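Local coordinates for clostripain-related protein (Bacteroides thetaiotaomicron, PDB 6N9J) that probably cleaves peptide bonds as a secreted cysteine protease of the clostripain (C11) family, at residues A[49-62]-A[72-84]. Residues are numbered along the deposited sequence; the frame is centred on the assembly and turned at random.
Sequences LVYMDKGSNPKLIR and QDVIATYDAQNSV
Backbone bonds pair Leu-60 with Ala-76 and Arg-62 with Asp-73 in antiparallel register: Leu-60 N reaches Ala-76 O at 2.8 Å with an N-H...O angle of 175°. Leu-60 O accepts twice, from Ile-75 N at 2.8 Å and Ala-76 N at 3.2 Å, which identifies a classic beta bulge. Strand 59-65 forms a beta hairpin with 70-74, pairs with 76-77 beyond the corner at Ile-75, and lies antiparallel to 46-53, which runs parallel to 9-18 in the mixed sheet. Apolar packing follows the bulge: Ile-75 CD1 meets Leu-49 CG at 3.9 Å while its CG2 branch touches Leu-60 CD2. Tyr-78 lies alongside Leu-60, and the edge of Tyr-51 is turned toward the face of the Tyr-78 ring in an offset edge-to-face pair, centroids 5.7 Å apart and planes at 76°. Polar contacts centre on Tyr-51, whose ring, swung anti to the backbone N (chi1 170°), sets OH to accept from Gln-81 NE2 (3.0 Å), nearly in the amide plane, and donate to Ser-83 OG (2.8 Å). A phenylalanine here, lacking the hydroxyl, would probably leave the Gln-81 amide freer to turn and Ser-83 OG without this donor. Ser-83 N is hydrogen-bonded to Asp-130 OD2, beyond the two segments.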
loop_
_atom_site.group_PDB
_atom_site.type_symbol
_atom_site.label_atom_id
_atom_site.label_comp_id
_atom_site.label_asym_id
_atom_site.label_seq_id
_atom_site.Cartn_x
_atom_site.Cartn_y
_atom_site.Cartn_z
ATOM N N LEU A 49 -9.940 -9.787 -11.089
ATOM C CA LEU A 49 -11.226 -9.404 -10.525
ATOM C C LEU A 49 -11.158 -7.964 -10.013
ATOM O O LEU A 49 -10.125 -7.515 -9.540
ATOM C CB LEU A 49 -11.631 -10.358 -9.395
ATOM C CG LEU A 49 -12.283 -11.706 -9.796
ATOM C CD1 LEU A 49 -11.592 -12.423 -10.935
ATOM C CD2 LEU A 49 -12.373 -12.643 -8.600
ATOM N N VAL A 50 -12.249 -7.224 -10.144
ATOM C CA VAL A 50 -12.279 -5.848 -9.673
ATOM C C VAL A 50 -13.563 -5.610 -8.894
ATOM O O VAL A 50 -14.674 -5.778 -9.436
ATOM C CB VAL A 50 -12.184 -4.822 -10.837
ATOM C CG1 VAL A 50 -12.081 -3.399 -10.296
ATOM C CG2 VAL A 50 -11.015 -5.121 -11.757
ATOM N N TYR A 51 -13.407 -5.251 -7.621
ATOM C CA TYR A 51 -14.514 -4.744 -6.819
ATOM C C TYR A 51 -14.477 -3.222 -6.844
ATOM O O TYR A 51 -13.513 -2.609 -6.387
ATOM C CB TYR A 51 -14.457 -5.242 -5.375
ATOM C CG TYR A 51 -15.458 -4.527 -4.489
ATOM C CD1 TYR A 51 -16.793 -4.909 -4.473
ATOM C CD2 TYR A 51 -15.069 -3.451 -3.684
ATOM C CE1 TYR A 51 -17.718 -4.252 -3.681
ATOM C CE2 TYR A 51 -15.984 -2.792 -2.884
ATOM C CZ TYR A 51 -17.303 -3.194 -2.881
ATOM O OH TYR A 51 -18.220 -2.533 -2.085
ATOM N N MET A 52 -15.524 -2.615 -7.377
ATOM C CA MET A 52 -15.497 -1.184 -7.671
ATOM C C MET A 52 -16.605 -0.437 -6.938
ATOM O O MET A 52 -17.791 -0.649 -7.213
ATOM C CB MET A 52 -15.618 -0.972 -9.181
ATOM C CG MET A 52 -16.067 0.413 -9.599
ATOM S SD MET A 52 -14.703 1.548 -9.813
ATOM C CE MET A 52 -14.218 1.228 -11.492
ATOM N N ASP A 53 -16.228 0.418 -5.986
ATOM C CA ASP A 53 -17.223 1.237 -5.289
ATOM C C ASP A 53 -16.883 2.714 -5.444
ATOM O O ASP A 53 -15.941 3.208 -4.834
ATOM C CB ASP A 53 -17.319 0.856 -3.803
ATOM C CG ASP A 53 -18.377 1.661 -3.056
ATOM O OD1 ASP A 53 -19.204 2.332 -3.714
ATOM O OD2 ASP A 53 -18.413 1.611 -1.804
ATOM N N LYS A 54 -17.658 3.400 -6.280
ATOM C CA LYS A 54 -17.493 4.829 -6.527
ATOM C C LYS A 54 -18.610 5.645 -5.886
ATOM O O LYS A 54 -18.658 6.862 -6.042
ATOM C CB LYS A 54 -17.469 5.121 -8.029
ATOM C CG LYS A 54 -16.239 4.634 -8.769
ATOM C CD LYS A 54 -16.410 4.840 -10.276
ATOM C CE LYS A 54 -16.876 6.262 -10.588
ATOM N NZ LYS A 54 -17.015 6.510 -12.049
ATOM N N GLY A 55 -19.527 4.977 -5.196
ATOM C CA GLY A 55 -20.598 5.681 -4.516
ATOM C C GLY A 55 -21.980 5.112 -4.744
ATOM O O GLY A 55 -22.745 4.940 -3.797
ATOM N N SER A 56 -22.307 4.827 -6.000
ATOM C CA SER A 56 -23.632 4.323 -6.349
ATOM C C SER A 56 -23.811 2.873 -5.911
ATOM O O SER A 56 -23.813 2.569 -4.720
ATOM C CB SER A 56 -23.874 4.446 -7.855
ATOM O OG SER A 56 -23.839 5.800 -8.264
ATOM N N ASN A 57 -23.971 1.980 -6.882
ATOM C CA ASN A 57 -24.180 0.574 -6.583
ATOM C C ASN A 57 -22.951 -0.234 -6.981
ATOM O O ASN A 57 -22.742 -0.525 -8.157
ATOM C CB ASN A 57 -25.436 0.048 -7.296
ATOM C CG ASN A 57 -26.717 0.753 -6.841
ATOM O OD1 ASN A 57 -26.896 1.061 -5.661
ATOM N ND2 ASN A 57 -27.609 1.016 -7.788
ATOM N N PRO A 58 -22.119 -0.584 -5.991
ATOM C CA PRO A 58 -20.879 -1.328 -6.223
ATOM C C PRO A 58 -21.092 -2.599 -7.043
ATOM O O PRO A 58 -22.221 -3.101 -7.161
ATOM C CB PRO A 58 -20.409 -1.666 -4.809
ATOM C CG PRO A 58 -20.959 -0.551 -3.970
ATOM C CD PRO A 58 -22.309 -0.256 -4.567
ATOM N N LYS A 59 -20.005 -3.085 -7.631
ATOM C CA LYS A 59 -20.040 -4.298 -8.427
ATOM C C LYS A 59 -18.728 -5.049 -8.258
ATOM O O LYS A 59 -17.681 -4.449 -7.986
ATOM C CB LYS A 59 -20.293 -3.979 -9.903
ATOM C CG LYS A 59 -19.251 -3.046 -10.516
ATOM C CD LYS A 59 -19.584 -2.656 -11.959
ATOM C CE LYS A 59 -18.509 -1.714 -12.517
ATOM N NZ LYS A 59 -18.698 -1.357 -13.963
ATOM N N LEU A 60 -18.804 -6.366 -8.386
ATOM C CA LEU A 60 -17.622 -7.213 -8.428
ATOM C C LEU A 60 -17.584 -7.830 -9.812
ATOM O O LEU A 60 -18.493 -8.571 -10.172
ATOM C CB LEU A 60 -17.675 -8.294 -7.341
ATOM C CG LEU A 60 -16.593 -9.379 -7.368
ATOM C CD1 LEU A 60 -15.250 -8.787 -7.000
ATOM C CD2 LEU A 60 -16.943 -10.543 -6.441
ATOM N N ILE A 61 -16.567 -7.502 -10.606
ATOM C CA ILE A 61 -16.467 -8.068 -11.953
ATOM C C ILE A 61 -15.203 -8.860 -12.183
ATOM O O ILE A 61 -14.262 -8.838 -11.385
ATOM C CB ILE A 61 -16.515 -6.990 -13.055
ATOM C CG1 ILE A 61 -15.356 -6.013 -12.891
ATOM C CG2 ILE A 61 -17.853 -6.283 -13.067
ATOM C CD1 ILE A 61 -15.297 -4.948 -13.955
ATOM N N ARG A 62 -15.199 -9.554 -13.306
ATOM C CA ARG A 62 -14.021 -10.216 -13.823
ATOM C C ARG A 62 -13.821 -9.767 -15.264
ATOM O O ARG A 62 -14.781 -9.721 -16.048
ATOM C CB ARG A 62 -14.168 -11.737 -13.749
ATOM C CG ARG A 62 -13.034 -12.498 -14.419
ATOM C CD ARG A 62 -13.268 -14.002 -14.408
ATOM N NE ARG A 62 -12.113 -14.716 -14.943
ATOM C CZ ARG A 62 -11.948 -15.017 -16.227
ATOM N NH1 ARG A 62 -12.877 -14.676 -17.112
ATOM N NH2 ARG A 62 -10.857 -15.660 -16.625
ATOM N N GLN A 72 -16.419 -7.077 -19.331
ATOM C CA GLN A 72 -16.599 -7.065 -17.879
ATOM C C GLN A 72 -17.721 -7.993 -17.408
ATOM O O GLN A 72 -18.870 -7.571 -17.289
ATOM C CB GLN A 72 -16.889 -5.643 -17.399
ATOM C CG GLN A 72 -15.826 -4.627 -17.793
ATOM C CD GLN A 72 -16.197 -3.207 -17.411
ATOM O OE1 GLN A 72 -16.915 -2.978 -16.435
ATOM N NE2 GLN A 72 -15.716 -2.242 -18.189
ATOM N N ASP A 73 -17.391 -9.252 -17.138
ATOM C CA ASP A 73 -18.375 -10.181 -16.585
ATOM C C ASP A 73 -18.672 -9.813 -15.133
ATOM O O ASP A 73 -17.761 -9.683 -14.313
ATOM C CB ASP A 73 -17.893 -11.631 -16.678
ATOM C CG ASP A 73 -18.036 -12.220 -18.090
ATOM O OD1 ASP A 73 -18.826 -11.684 -18.902
ATOM O OD2 ASP A 73 -17.364 -13.237 -18.379
ATOM N N VAL A 74 -19.950 -9.642 -14.828
ATOM C CA VAL A 74 -20.383 -9.308 -13.481
ATOM C C VAL A 74 -20.603 -10.568 -12.635
ATOM O O VAL A 74 -21.433 -11.424 -12.954
ATOM C CB VAL A 74 -21.681 -8.469 -13.518
ATOM C CG1 VAL A 74 -22.164 -8.154 -12.101
ATOM C CG2 VAL A 74 -21.462 -7.203 -14.339
ATOM N N ILE A 75 -19.832 -10.670 -11.559
ATOM C CA ILE A 75 -19.950 -11.763 -10.606
ATOM C C ILE A 75 -21.053 -11.458 -9.607
ATOM O O ILE A 75 -21.935 -12.272 -9.361
ATOM C CB ILE A 75 -18.625 -11.986 -9.864
ATOM C CG1 ILE A 75 -17.519 -12.289 -10.875
ATOM C CG2 ILE A 75 -18.769 -13.088 -8.812
ATOM C CD1 ILE A 75 -16.125 -12.209 -10.313
ATOM N N ALA A 76 -21.002 -10.262 -9.040
ATOM C CA ALA A 76 -21.994 -9.853 -8.059
ATOM C C ALA A 76 -22.192 -8.341 -8.078
ATOM O O ALA A 76 -21.299 -7.569 -8.426
ATOM C CB ALA A 76 -21.595 -10.332 -6.665
ATOM N N THR A 77 -23.392 -7.931 -7.715
ATOM C CA THR A 77 -23.724 -6.531 -7.668
ATOM C C THR A 77 -24.219 -6.270 -6.256
ATOM O O THR A 77 -24.688 -7.195 -5.576
ATOM C CB THR A 77 -24.781 -6.162 -8.728
ATOM O OG1 THR A 77 -24.844 -4.737 -8.873
ATOM C CG2 THR A 77 -26.153 -6.710 -8.338
ATOM N N TYR A 78 -24.095 -5.027 -5.802
ATOM C CA TYR A 78 -24.425 -4.703 -4.421
ATOM C C TYR A 78 -25.249 -3.430 -4.294
ATOM O O TYR A 78 -25.188 -2.549 -5.155
ATOM C CB TYR A 78 -23.146 -4.546 -3.594
ATOM C CG TYR A 78 -22.197 -5.718 -3.665
ATOM C CD1 TYR A 78 -21.234 -5.802 -4.669
ATOM C CD2 TYR A 78 -22.251 -6.738 -2.719
ATOM C CE1 TYR A 78 -20.362 -6.882 -4.735
ATOM C CE2 TYR A 78 -21.374 -7.818 -2.773
ATOM C CZ TYR A 78 -20.440 -7.887 -3.784
ATOM O OH TYR A 78 -19.579 -8.964 -3.834
ATOM N N ASP A 79 -26.015 -3.331 -3.212
ATOM C CA ASP A 79 -26.568 -2.043 -2.805
ATOM C C ASP A 79 -25.421 -1.135 -2.398
ATOM O O ASP A 79 -24.323 -1.615 -2.125
ATOM C CB ASP A 79 -27.553 -2.195 -1.646
ATOM C CG ASP A 79 -28.912 -2.678 -2.095
ATOM O OD1 ASP A 79 -29.689 -1.854 -2.626
ATOM O OD2 ASP A 79 -29.208 -3.876 -1.906
ATOM N N ALA A 80 -25.668 0.173 -2.371
ATOM C CA ALA A 80 -24.706 1.115 -1.804
ATOM C C ALA A 80 -24.281 0.615 -0.434
ATOM O O ALA A 80 -25.129 0.287 0.394
ATOM C CB ALA A 80 -25.308 2.515 -1.706
ATOM N N GLN A 81 -22.976 0.518 -0.203
ATOM C CA GLN A 81 -22.501 -0.044 1.055
ATOM C C GLN A 81 -21.166 0.527 1.499
ATOM O O GLN A 81 -20.454 1.148 0.719
ATOM C CB GLN A 81 -22.395 -1.563 0.941
ATOM C CG GLN A 81 -21.437 -2.035 -0.128
ATOM C CD GLN A 81 -21.463 -3.548 -0.269
ATOM O OE1 GLN A 81 -22.283 -4.226 0.356
ATOM N NE2 GLN A 81 -20.568 -4.083 -1.088
ATOM N N ASN A 82 -20.843 0.311 2.768
ATOM C CA ASN A 82 -19.586 0.771 3.352
ATOM C C ASN A 82 -18.476 -0.211 3.025
ATOM O O ASN A 82 -18.355 -1.265 3.658
ATOM C CB ASN A 82 -19.719 0.931 4.863
ATOM C CG ASN A 82 -18.398 1.291 5.537
ATOM O OD1 ASN A 82 -17.433 1.700 4.881
ATOM N ND2 ASN A 82 -18.353 1.139 6.855
ATOM N N SER A 83 -17.654 0.150 2.046
ATOM C CA SER A 83 -16.654 -0.762 1.509
ATOM C C SER A 83 -15.427 -0.952 2.404
ATOM O O SER A 83 -14.514 -1.695 2.045
ATOM C CB SER A 83 -16.219 -0.286 0.118
ATOM O OG SER A 83 -17.324 -0.283 -0.765
ATOM N N VAL A 84 -15.399 -0.289 3.559
ATOM C CA VAL A 84 -14.319 -0.514 4.514
ATOM C C VAL A 84 -14.873 -1.082 5.830
ATOM O O VAL A 84 -14.181 -1.114 6.847
ATOM C CB VAL A 84 -13.506 0.783 4.783
ATOM C CG1 VAL A 84 -12.891 1.301 3.478
ATOM C CG2 VAL A 84 -14.368 1.826 5.398
HETATM O O HOH W 1 -21.718 2.472 -2.599
HETATM O O HOH W 2 -28.092 1.367 -3.578
#